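Local coordinates for protein beta-phosphoglucomutase (PDB 3DV9) that probably interconverts beta-glucose 1-phosphate and glucose 6-phosphate as a magnesium-dependent phosphoglucomutase of the haloacid dehalogenase superfamily, at residues A[24-30]-A[125-131]. Sequence-based numbering, arbitrary orientation.
Sequences KAVLFDM and LTPMVVT. With MG (magnesium ion), chain B; PO4 (phosphate ion), chain C.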
loop_
_atom_site.group_PDB
_atom_site.type_symbol
_atom_site.label_atom_id
_atom_site.label_comp_id
_atom_site.label_asym_id
_atom_site.label_seq_id
_atom_site.Cartn_x
_atom_site.Cartn_y
_atom_site.Cartn_z
ATOM N N LYS A 24 -16.043 7.941 4.058
ATOM C CA LYS A 24 -15.750 9.222 3.424
ATOM C C LYS A 24 -14.517 9.163 2.535
ATOM O O LYS A 24 -14.347 9.997 1.654
ATOM C CB LYS A 24 -15.572 10.312 4.486
ATOM C CG LYS A 24 -16.765 10.420 5.413
ATOM C CD LYS A 24 -16.697 11.666 6.260
ATOM C CE LYS A 24 -17.842 11.685 7.292
ATOM N NZ LYS A 24 -19.171 12.052 6.723
ATOM N N ALA A 25 -13.635 8.218 2.815
ATOM C CA ALA A 25 -12.328 8.208 2.161
ATOM C C ALA A 25 -11.871 6.781 1.875
ATOM O O ALA A 25 -12.175 5.848 2.627
ATOM C CB ALA A 25 -11.267 8.913 3.098
ATOM N N VAL A 26 -11.080 6.633 0.816
ATOM C CA VAL A 26 -10.489 5.328 0.466
ATOM C C VAL A 26 -9.009 5.583 0.203
ATOM O O VAL A 26 -8.642 6.342 -0.704
ATOM C CB VAL A 26 -11.177 4.615 -0.750
ATOM C CG1 VAL A 26 -10.605 3.158 -0.925
ATOM C CG2 VAL A 26 -12.708 4.554 -0.584
ATOM N N LEU A 27 -8.177 4.967 1.048
ATOM C CA LEU A 27 -6.735 5.190 1.086
ATOM C C LEU A 27 -6.066 4.080 0.329
ATOM O O LEU A 27 -6.054 2.934 0.784
ATOM C CB LEU A 27 -6.224 5.174 2.550
ATOM C CG LEU A 27 -6.442 6.461 3.339
ATOM C CD1 LEU A 27 -7.618 7.301 2.941
ATOM C CD2 LEU A 27 -6.340 6.215 4.878
ATOM N N PHE A 28 -5.522 4.403 -0.845
ATOM C CA PHE A 28 -4.888 3.389 -1.713
ATOM C C PHE A 28 -3.394 3.344 -1.584
ATOM O O PHE A 28 -2.679 4.351 -1.803
ATOM C CB PHE A 28 -5.187 3.687 -3.174
ATOM C CG PHE A 28 -6.586 3.406 -3.572
ATOM C CD1 PHE A 28 -6.893 2.180 -4.180
ATOM C CD2 PHE A 28 -7.594 4.344 -3.364
ATOM C CE1 PHE A 28 -8.209 1.879 -4.580
ATOM C CE2 PHE A 28 -8.933 4.057 -3.746
ATOM C CZ PHE A 28 -9.228 2.839 -4.370
ATOM N N ASP A 29 -2.882 2.146 -1.319
ATOM C CA ASP A 29 -1.482 1.960 -1.598
ATOM C C ASP A 29 -1.170 2.202 -3.108
ATOM O O ASP A 29 -2.057 2.057 -3.972
ATOM C CB ASP A 29 -1.094 0.540 -1.198
ATOM C CG ASP A 29 0.322 0.249 -1.469
ATOM O OD1 ASP A 29 1.169 1.060 -1.025
ATOM O OD2 ASP A 29 0.583 -0.755 -2.153
HETATM N N MSE A 30 0.069 2.595 -3.448
HETATM C CA MSE A 30 0.387 2.775 -4.874
HETATM C C MSE A 30 0.939 1.526 -5.614
HETATM O O MSE A 30 0.330 0.992 -6.535
HETATM C CB MSE A 30 1.338 3.959 -5.089
HETATM C CG MSE A 30 1.474 4.266 -6.590
HETATM SE SE MSE A 30 2.608 5.796 -6.885
HETATM C CE MSE A 30 4.312 4.969 -6.349
ATOM N N LEU A 125 -16.766 10.345 -2.508
ATOM C CA LEU A 125 -15.689 9.911 -1.614
ATOM C C LEU A 125 -14.327 10.490 -2.012
ATOM O O LEU A 125 -14.094 10.850 -3.173
ATOM C CB LEU A 125 -15.611 8.374 -1.557
ATOM C CG LEU A 125 -16.907 7.636 -1.144
ATOM C CD1 LEU A 125 -16.816 6.137 -1.371
ATOM C CD2 LEU A 125 -17.223 7.918 0.302
ATOM N N THR A 126 -13.415 10.556 -1.034
ATOM C CA THR A 126 -12.091 11.119 -1.255
ATOM C C THR A 126 -11.028 10.050 -1.420
ATOM O O THR A 126 -10.681 9.382 -0.446
ATOM C CB THR A 126 -11.707 12.003 -0.065
ATOM O OG1 THR A 126 -12.684 13.039 0.055
ATOM C CG2 THR A 126 -10.265 12.564 -0.241
ATOM N N PRO A 127 -10.527 9.851 -2.660
ATOM C CA PRO A 127 -9.458 8.887 -2.802
ATOM C C PRO A 127 -8.142 9.534 -2.325
ATOM O O PRO A 127 -7.941 10.738 -2.516
ATOM C CB PRO A 127 -9.426 8.622 -4.322
ATOM C CG PRO A 127 -10.642 9.303 -4.903
ATOM C CD PRO A 127 -10.920 10.426 -3.963
HETATM N N MSE A 128 -7.279 8.743 -1.695
HETATM C CA MSE A 128 -5.950 9.231 -1.294
HETATM C C MSE A 128 -4.940 8.174 -1.696
HETATM O O MSE A 128 -5.283 6.987 -1.790
HETATM C CB MSE A 128 -5.866 9.494 0.229
HETATM C CG MSE A 128 -6.976 10.430 0.762
HETATM SE SE MSE A 128 -6.671 10.871 2.649
HETATM C CE MSE A 128 -4.959 11.790 2.439
ATOM N N VAL A 129 -3.715 8.611 -1.926
ATOM C CA VAL A 129 -2.589 7.678 -2.181
ATOM C C VAL A 129 -1.669 7.688 -0.986
ATOM O O VAL A 129 -1.343 8.760 -0.473
ATOM C CB VAL A 129 -1.782 8.056 -3.435
ATOM C CG1 VAL A 129 -0.662 7.020 -3.657
ATOM C CG2 VAL A 129 -2.662 8.111 -4.609
ATOM N N VAL A 130 -1.254 6.491 -0.540
ATOM C CA VAL A 130 -0.327 6.328 0.595
ATOM C C VAL A 130 0.812 5.367 0.223
ATOM O O VAL A 130 0.601 4.148 0.102
ATOM C CB VAL A 130 -1.040 5.778 1.827
ATOM C CG1 VAL A 130 -0.022 5.638 3.002
ATOM C CG2 VAL A 130 -2.256 6.636 2.186
ATOM N N THR A 131 2.015 5.900 0.061
ATOM C CA THR A 131 3.091 5.083 -0.529
ATOM C C THR A 131 4.384 5.258 0.216
ATOM O O THR A 131 4.669 6.347 0.718
ATOM C CB THR A 131 3.248 5.356 -2.053
ATOM O OG1 THR A 131 4.283 4.521 -2.584
ATOM C CG2 THR A 131 3.585 6.824 -2.310
HETATM MG MG MG B . 2.184 -2.178 -2.387
HETATM P P PO4 C . 4.038 0.714 -1.794
HETATM O O1 PO4 C . 3.219 1.768 -2.513
HETATM O O2 PO4 C . 3.572 -0.671 -2.150
HETATM O O3 PO4 C . 3.950 0.908 -0.278
HETATM O O4 PO4 C . 5.517 0.824 -2.138
HETATM O O HOH W 1 -15.038 12.625 1.173
HETATM O O HOH W 2 3.217 2.323 -2.898
HETATM O O HOH W 3 3.676 -0.891 -1.646
HETATM O O HOH W 4 2.181 -2.296 0.010
#
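Leu27 and Met128 run side by side on one face of the parallel pair formed by strands 25-29 and 126-130, CD1 of Leu27 lying 3.7 Å from the selenium of selenomethionine Met128. Val130 continues this apolar layer, its CG2 4.2 Å from Leu27 CB, and helix 169-178 packs over Leu27 and Val130. On the opposite face helices 113-122 and 230-244 cover Phe28; chi1 of -72° places its ring beside its own backbone N, whose N-H bonds Met128 O, and this oxygen therefore lies at the ring edge, in plane. Five backbone hydrogen bonds join the strands, from Thr126 N to Lys24 O through Val130 N to Phe28 O; that from Phe28 N to Met128 O is the shortest at 2.8 Å. The contact meets solvent at its N-terminal end, where Lys24 and Thr126 are partly exposed and one water donates to Lys24 O and bonds Thr126 OG1. At the C-terminal end the strands open onto a polar site. Asp29 extends its carboxylate away from the backbone N (chi1 179°) and binds magnesium through OD2 at 2.1 Å, alongside Asp31, Glu65 and Asn190, while OD1 forms a salt bridge with Lys165. Thr131, directly after its strand, bonds Ser133 N through OG1, consistent with the Ser/Thr motif of the Rossmann-like HAD core.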